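Local coordinates for protein beta-lactamase/D-alanine Carboxypeptidase (Yersinia pestis, PDB 3RJU) that probably cleaves beta-lactam antibiotics or D-alanine-terminated peptides, as a serine hydrolase of the beta-lactamase and penicillin-binding protein family, at residues S113-L118 with V155-S160; L191-T196 with I229-E234; A260-R265 with L283-V288. One frame throughout, in Å; residues are numbered along the deposited sequence.

Interaction 1 (S113-L118 with V155-S160); sequences SHTSGL and VKAAYS
His114 and Ala158 join the two backbones: the amide N of Ala158 gives a hydrogen bond of 2.8 Å to His114 O. The same His114 O takes a CA-H...O contact from Ala157 CA, and Thr115 CA makes another to Lys156 O, so 113-118 runs alongside strand 156-158 although it is no strand itself. His114 has the positive phi of a Schellman motif at the end of helix 108-113, and its side chain turns to the other segment. With CG anti to the carbonyl carbon (chi1 -55°), the imidazole runs alongside Tyr159. ND1 accepts from Ser160 N at 3.2 Å, the donor standing 35° out of the ring plane. Tyr159 CD1 lies over one face of the imidazole, offset toward its rim; His114 CE1 to Tyr159 CD1 is 3.5 Å. The two rings form an offset stack, centroids 4.6 Å apart and planes at 27°, their side chains pointing the same way.

This places the stack next to the probable active site of a serine beta-lactamase-type fold. Tyr159 OH is hydrogen-bonded to Lys65 and Lys302, consistent with the tyrosine of a YxN motif beside an SxxK lysine, and a bound citrate lies close by. Waters fill in where the backbones part: one water links Lys156 N to Thr115 O, and another accepts from Gly117 N at 2.8 Å and also bridges to Lys156 O. Ser160 OG caps Ala163 N at the start of helix 162-175 and also bonds Pro119 O.

Interaction 2 (L191-T196 with I229-E234); sequences LGMKNT and IYSTPE
Ser231 OG donates to Thr196 OG1 across a short 2.7 Å bond, the one direct hydrogen bond between the two segments. Beside it Thr196 turns its methyl to Ile229: with CG2 anti to the backbone N, Thr196 CG2 meets Ile229 CG2 at 3.5 Å. The backbones add two weaker touches, a CA-H...O contact from Thr196 CA to Tyr230 O at 3.1 Å and one from Ser231 CA to Asn195 O. Next along, the Asn195 side chain crosses that of Thr232 at an angle, Asn195 CB resting on Thr232 CG2 at 3.5 Å.

Two helix ends frame the contact. Gly192 closes helix 179-191 in a Schellman motif, and a type I turn from Met193 to Thr196 follows; Thr232, just after strand 230-231 and its antiparallel partner 58-59, is the N-cap of helix 233-241, its OG1 taking the amide of Asp235.

The polar ends of Lys194, Asn195, Thr232 and Glu234 are joined through water. One water accepts from both Asn195 ND2 and Thr232 OG1 and donates to Glu234 OE2, 2.7 Å away; a second spans Lys194 NZ and the same carboxylate oxygen. Lys194 NZ and Glu234 OE2 themselves stay 4.4 Å apart, so a water bridges the two charged groups in place of a direct salt bridge.

The carboxylate of Asp235 reaches back to accept from Asn195 N and bond Thr196 OG1, which fixes that hydroxyl between Ser231 and the helix start. Farther out, Asn195 OD1 is held by Arg207 and Gln204, while selenomethionine Met193 packs on Trp239 and Met67.

Interaction 3 (A260-R265 with L283-V288); sequences ALYFQR and LGLGWV
Tyr262 reaches across to Leu285, starting from a CB that lies 4.0 Å from Leu283 O. CG leaves anti to the carbonyl carbon (chi1 -75°), which carries the ring toward Leu285. CD2 then comes to 3.7 Å from Leu285 CD2, and the next ring atom, CE2, meets the same methyl at 3.6 Å with Leu285 CG and CD1 just behind it. The CD2 and CE2 atoms thus make the ring's touch, the leucine crossing it aslant. Beyond this pair, Leu109 of helix 108-113 touches both side chains, and Leu285 is also packed against Met72 and Val73 of helix 64-77.

The backbone at Tyr262 is bulged. Tyr262 and Phe263 sit opposite the single residue Leu283, a classic beta bulge: Leu283 O accepts from Tyr262 N at 2.9 Å and from Phe263 N at 3.1 Å, the second donor in the carbonyl plane and the first tilted from it by 15°. In return Leu283 N donates to Phe263 O across 2.7 Å. The bulge sits where strand 261-264, an outermost strand of the eight-stranded antiparallel sheet, pairs with strand 282-284. Phe263 and Leu283 put their CB atoms on one face of that sheet, 4.4 Å apart, and Phe263 continues to Ser113 and Thr115.

Past the bulge, Gly284 brings its CA to 3.4 Å from Ala260 O, and Leu261 CD2 lies over its backbone. A water then takes over, accepting from Leu285 N and donating to Ala260 O.

Overall arrangement
Interactions 1 and 3 are neighbours, with centres 12 Å apart, and they touch: Ser113 packs on Phe263 and Gly284, and Leu283 meets Ala157. Both use the end of helix 108-113 as common ground. Interaction 2 lies on the opposite side of the chain's centre, about 11 Å from interaction 1 and 12 Å from interaction 3 at the nearest atoms. Interactions 1 and 2 are mostly buried, whereas interaction 3, at the sheet edge, is partly so. Their chemistry follows: hydrogen bonds to His114 and an aromatic stack beside the probable catalytic pocket in the first, hydroxyl and water-mediated links between helix ends in the second, and strand pairing with apolar packing in the third.

Interaction 1 (S113-L118 with V155-S160)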
# COMPACT_ATOMS: atom_id res chain seq x y z
N SER A 113 11.14 1.30 5.12
CA SER A 113 11.17 2.76 5.01
C SER A 113 11.86 3.28 3.71
O SER A 113 12.08 4.48 3.57
CB SER A 113 11.88 3.36 6.22
OG SER A 113 13.23 2.89 6.31
N HIS A 114 12.19 2.38 2.79
CA HIS A 114 12.80 2.75 1.50
C HIS A 114 14.22 3.32 1.63
O HIS A 114 14.69 4.06 0.74
CB HIS A 114 11.90 3.72 0.71
CG HIS A 114 10.52 3.20 0.49
ND1 HIS A 114 10.23 2.13 -0.34
CD2 HIS A 114 9.34 3.59 1.03
CE1 HIS A 114 8.93 1.88 -0.30
NE2 HIS A 114 8.37 2.75 0.52
N THR A 115 14.90 2.96 2.71
CA THR A 115 16.23 3.50 2.96
C THR A 115 17.35 2.46 2.86
O THR A 115 18.48 2.69 3.34
CB THR A 115 16.30 4.21 4.33
OG1 THR A 115 15.91 3.30 5.36
CG2 THR A 115 15.38 5.45 4.33
N SER A 116 17.07 1.34 2.21
CA SER A 116 18.03 0.23 2.20
C SER A 116 19.18 0.41 1.20
O SER A 116 20.16 -0.32 1.28
CB SER A 116 17.32 -1.09 1.85
OG SER A 116 16.94 -1.10 0.47
N GLY A 117 19.05 1.33 0.25
CA GLY A 117 20.04 1.46 -0.79
C GLY A 117 19.82 0.53 -1.99
O GLY A 117 20.59 0.56 -2.96
N LEU A 118 18.80 -0.31 -1.91
CA LEU A 118 18.50 -1.22 -3.01
C LEU A 118 17.78 -0.49 -4.14
O LEU A 118 17.14 0.55 -3.92
CB LEU A 118 17.64 -2.40 -2.52
CG LEU A 118 18.33 -3.38 -1.59
CD1 LEU A 118 17.29 -4.35 -1.02
CD2 LEU A 118 19.43 -4.15 -2.32
N VAL A 155 20.37 6.54 4.72
CA VAL A 155 20.94 7.80 4.24
C VAL A 155 20.10 8.44 3.15
O VAL A 155 19.91 9.65 3.13
CB VAL A 155 22.39 7.58 3.76
CG1 VAL A 155 22.94 8.79 3.00
CG2 VAL A 155 23.27 7.26 4.97
N LYS A 156 19.61 7.61 2.23
CA LYS A 156 18.76 8.08 1.14
C LYS A 156 17.47 7.26 1.10
O LYS A 156 17.50 6.03 1.29
CB LYS A 156 19.48 7.94 -0.21
CG LYS A 156 20.67 8.85 -0.41
CD LYS A 156 21.29 8.65 -1.78
CE LYS A 156 22.54 9.50 -1.95
NZ LYS A 156 23.05 9.37 -3.35
N ALA A 157 16.34 7.92 0.86
CA ALA A 157 15.12 7.19 0.55
C ALA A 157 15.03 7.05 -0.96
O ALA A 157 15.20 8.03 -1.68
CB ALA A 157 13.89 7.91 1.07
N ALA A 158 14.75 5.84 -1.43
CA ALA A 158 14.50 5.61 -2.84
C ALA A 158 13.46 4.53 -2.89
O ALA A 158 13.73 3.38 -2.54
CB ALA A 158 15.76 5.18 -3.55
N TYR A 159 12.25 4.91 -3.29
CA TYR A 159 11.11 4.01 -3.25
C TYR A 159 11.47 2.72 -3.96
O TYR A 159 11.99 2.74 -5.09
CB TYR A 159 9.96 4.67 -3.98
CG TYR A 159 8.66 3.94 -3.90
CD1 TYR A 159 7.83 4.09 -2.79
CD2 TYR A 159 8.24 3.11 -4.94
CE1 TYR A 159 6.61 3.44 -2.71
CE2 TYR A 159 7.02 2.44 -4.87
CZ TYR A 159 6.20 2.62 -3.75
OH TYR A 159 4.97 1.99 -3.69
N SER A 160 11.16 1.60 -3.32
CA SER A 160 11.54 0.30 -3.87
C SER A 160 10.45 -0.76 -3.72
O SER A 160 9.87 -0.94 -2.64
CB SER A 160 12.86 -0.19 -3.25
OG SER A 160 13.19 -1.47 -3.74
O HOH W 1 20.27 4.81 2.35
O HOH W 2 17.57 3.65 -0.44
O HOH W 3 15.80 1.92 -1.87

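Interaction 2 (L191-T196 with I229-E234)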
# COMPACT_ATOMS: atom_id res chain seq x y z
N LEU A 191 -10.22 -10.37 9.93
CA LEU A 191 -11.11 -9.28 9.57
C LEU A 191 -12.19 -9.70 8.58
O LEU A 191 -13.03 -8.89 8.20
CB LEU A 191 -10.32 -8.09 9.03
CG LEU A 191 -9.42 -7.36 10.02
CD1 LEU A 191 -8.66 -6.26 9.29
CD2 LEU A 191 -10.25 -6.78 11.16
N GLY A 192 -12.18 -10.96 8.18
CA GLY A 192 -13.18 -11.45 7.25
C GLY A 192 -13.10 -10.79 5.89
O GLY A 192 -14.12 -10.59 5.23
N MSE A 193 -11.88 -10.45 5.48
CA MSE A 193 -11.62 -9.88 4.15
C MSE A 193 -11.51 -11.03 3.16
O MSE A 193 -10.40 -11.45 2.77
CB MSE A 193 -10.34 -9.05 4.17
CG MSE A 193 -10.44 -7.83 5.11
SE MSE A 193 -8.71 -7.04 5.54
CE MSE A 193 -8.35 -6.26 3.82
N LYS A 194 -12.68 -11.52 2.77
CA LYS A 194 -12.80 -12.80 2.08
C LYS A 194 -12.40 -12.69 0.63
O LYS A 194 -12.31 -13.71 -0.06
CB LYS A 194 -14.25 -13.27 2.15
CG LYS A 194 -15.20 -12.24 1.57
CD LYS A 194 -16.66 -12.58 1.76
CE LYS A 194 -17.53 -11.42 1.27
NZ LYS A 194 -18.98 -11.66 1.53
N ASN A 195 -12.17 -11.47 0.15
CA ASN A 195 -11.73 -11.29 -1.23
C ASN A 195 -10.36 -10.64 -1.36
O ASN A 195 -10.04 -10.07 -2.40
CB ASN A 195 -12.77 -10.49 -2.02
CG ASN A 195 -13.98 -11.32 -2.38
OD1 ASN A 195 -13.84 -12.40 -2.92
ND2 ASN A 195 -15.16 -10.83 -2.04
N THR A 196 -9.56 -10.72 -0.30
CA THR A 196 -8.25 -10.09 -0.28
C THR A 196 -7.19 -11.19 -0.38
O THR A 196 -7.09 -12.05 0.51
CB THR A 196 -8.06 -9.20 0.97
OG1 THR A 196 -9.05 -8.16 0.97
CG2 THR A 196 -6.66 -8.56 1.00
N ILE A 229 -1.46 -7.46 -4.05
CA ILE A 229 -2.70 -7.84 -3.38
C ILE A 229 -3.95 -7.39 -4.15
O ILE A 229 -4.05 -6.24 -4.57
CB ILE A 229 -2.73 -7.39 -1.89
CG1 ILE A 229 -1.68 -8.15 -1.07
CG2 ILE A 229 -4.14 -7.58 -1.28
CD1 ILE A 229 -1.56 -7.66 0.36
N TYR A 230 -4.87 -8.32 -4.36
CA TYR A 230 -6.21 -7.99 -4.83
C TYR A 230 -7.11 -7.80 -3.62
O TYR A 230 -6.94 -8.49 -2.61
CB TYR A 230 -6.79 -9.10 -5.66
CG TYR A 230 -6.05 -9.50 -6.91
CD1 TYR A 230 -6.42 -8.98 -8.16
CD2 TYR A 230 -5.03 -10.45 -6.87
CE1 TYR A 230 -5.79 -9.37 -9.32
CE2 TYR A 230 -4.37 -10.85 -8.05
CZ TYR A 230 -4.77 -10.33 -9.26
OH TYR A 230 -4.14 -10.72 -10.42
N SER A 231 -8.08 -6.91 -3.72
CA SER A 231 -9.05 -6.76 -2.65
C SER A 231 -10.40 -6.28 -3.21
O SER A 231 -10.66 -6.42 -4.43
CB SER A 231 -8.52 -5.81 -1.56
OG SER A 231 -9.32 -5.84 -0.40
N THR A 232 -11.24 -5.72 -2.35
CA THR A 232 -12.49 -5.11 -2.80
C THR A 232 -12.71 -3.86 -1.96
O THR A 232 -12.09 -3.71 -0.90
CB THR A 232 -13.69 -6.04 -2.55
OG1 THR A 232 -13.76 -6.31 -1.14
CG2 THR A 232 -13.57 -7.35 -3.34
N PRO A 233 -13.58 -2.96 -2.42
CA PRO A 233 -13.85 -1.80 -1.57
C PRO A 233 -14.33 -2.21 -0.16
O PRO A 233 -13.86 -1.64 0.82
CB PRO A 233 -14.94 -1.06 -2.34
CG PRO A 233 -14.60 -1.37 -3.81
CD PRO A 233 -14.20 -2.83 -3.75
N GLU A 234 -15.22 -3.19 -0.05
CA GLU A 234 -15.75 -3.52 1.27
C GLU A 234 -14.66 -4.14 2.17
O GLU A 234 -14.62 -3.87 3.38
CB GLU A 234 -17.00 -4.43 1.17
CG GLU A 234 -16.70 -5.85 0.74
CD GLU A 234 -17.94 -6.63 0.38
OE1 GLU A 234 -19.08 -6.12 0.58
OE2 GLU A 234 -17.79 -7.78 -0.11
O HOH W 4 -19.66 -9.66 -0.29
O HOH W 5 -15.25 -8.52 -0.43

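Interaction 3 (A260-R265 with L283-V288)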
# COMPACT_ATOMS: atom_id res chain seq x y z
N ALA A 260 4.09 4.44 13.13
CA ALA A 260 5.23 5.14 13.70
C ALA A 260 6.12 5.69 12.59
O ALA A 260 6.33 5.04 11.55
CB ALA A 260 6.04 4.21 14.60
N LEU A 261 6.64 6.89 12.80
CA LEU A 261 7.49 7.52 11.82
C LEU A 261 8.95 7.35 12.18
O LEU A 261 9.32 7.50 13.34
CB LEU A 261 7.16 8.99 11.73
CG LEU A 261 5.71 9.20 11.27
CD1 LEU A 261 5.37 10.65 11.39
CD2 LEU A 261 5.51 8.70 9.84
N TYR A 262 9.77 7.07 11.18
CA TYR A 262 11.18 6.72 11.40
C TYR A 262 12.18 7.69 10.82
O TYR A 262 13.30 7.82 11.35
CB TYR A 262 11.48 5.29 10.93
CG TYR A 262 10.92 4.28 11.89
CD1 TYR A 262 11.69 3.77 12.93
CD2 TYR A 262 9.59 3.89 11.81
CE1 TYR A 262 11.16 2.85 13.83
CE2 TYR A 262 9.06 2.96 12.70
CZ TYR A 262 9.84 2.46 13.72
OH TYR A 262 9.30 1.56 14.61
N PHE A 263 11.82 8.37 9.72
CA PHE A 263 12.72 9.36 9.13
C PHE A 263 11.97 10.64 8.81
O PHE A 263 11.06 10.64 7.98
CB PHE A 263 13.38 8.82 7.85
CG PHE A 263 14.24 7.62 8.07
CD1 PHE A 263 15.60 7.75 8.34
CD2 PHE A 263 13.69 6.35 8.02
CE1 PHE A 263 16.39 6.63 8.57
CE2 PHE A 263 14.48 5.23 8.23
CZ PHE A 263 15.82 5.37 8.52
N GLN A 264 12.36 11.73 9.45
CA GLN A 264 11.91 13.04 9.01
C GLN A 264 12.60 13.34 7.68
O GLN A 264 13.72 12.88 7.43
CB GLN A 264 12.30 14.10 10.03
CG GLN A 264 11.61 13.92 11.37
CD GLN A 264 10.09 13.97 11.26
OE1 GLN A 264 9.54 14.82 10.58
NE2 GLN A 264 9.40 13.04 11.92
N ARG A 265 11.96 14.13 6.82
CA ARG A 265 12.54 14.42 5.52
C ARG A 265 13.96 14.97 5.65
O ARG A 265 14.87 14.58 4.90
CB ARG A 265 11.66 15.42 4.75
CG ARG A 265 12.01 15.50 3.29
CD ARG A 265 11.13 16.51 2.54
NE ARG A 265 11.45 16.54 1.12
CZ ARG A 265 10.90 15.73 0.21
NH1 ARG A 265 9.98 14.83 0.57
NH2 ARG A 265 11.29 15.80 -1.05
N LEU A 283 8.82 9.65 6.76
CA LEU A 283 8.59 8.31 6.23
C LEU A 283 8.39 7.34 7.39
O LEU A 283 9.17 7.35 8.36
CB LEU A 283 9.80 7.85 5.41
CG LEU A 283 10.26 8.74 4.26
CD1 LEU A 283 11.32 8.04 3.41
CD2 LEU A 283 9.09 9.20 3.42
N GLY A 284 7.35 6.53 7.29
CA GLY A 284 7.15 5.45 8.24
C GLY A 284 7.40 4.11 7.59
O GLY A 284 8.23 3.97 6.67
N LEU A 285 6.67 3.11 8.06
CA LEU A 285 6.77 1.75 7.57
C LEU A 285 5.77 1.66 6.43
O LEU A 285 4.61 1.25 6.61
CB LEU A 285 6.44 0.77 8.71
CG LEU A 285 7.27 1.02 9.99
CD1 LEU A 285 6.85 0.09 11.13
CD2 LEU A 285 8.81 0.93 9.74
N GLY A 286 6.21 2.09 5.25
CA GLY A 286 5.34 2.21 4.09
C GLY A 286 4.53 3.49 4.12
O GLY A 286 4.47 4.22 3.13
N TRP A 287 3.86 3.76 5.24
CA TRP A 287 3.11 5.00 5.42
C TRP A 287 3.99 6.20 5.16
O TRP A 287 5.19 6.20 5.48
CB TRP A 287 2.59 5.09 6.86
CG TRP A 287 1.54 4.09 7.17
CD1 TRP A 287 1.70 2.87 7.81
CD2 TRP A 287 0.14 4.21 6.87
NE1 TRP A 287 0.47 2.23 7.90
CE2 TRP A 287 -0.49 3.03 7.33
CE3 TRP A 287 -0.64 5.19 6.23
CZ2 TRP A 287 -1.86 2.82 7.21
CZ3 TRP A 287 -2.00 4.97 6.11
CH2 TRP A 287 -2.60 3.80 6.59
N VAL A 288 3.38 7.24 4.60
CA VAL A 288 4.03 8.51 4.36
C VAL A 288 3.24 9.59 5.06
O VAL A 288 2.00 9.63 4.94
CB VAL A 288 4.10 8.81 2.85
CG1 VAL A 288 4.59 10.27 2.58
CG2 VAL A 288 5.00 7.80 2.15
O HOH W 6 4.63 3.91 9.75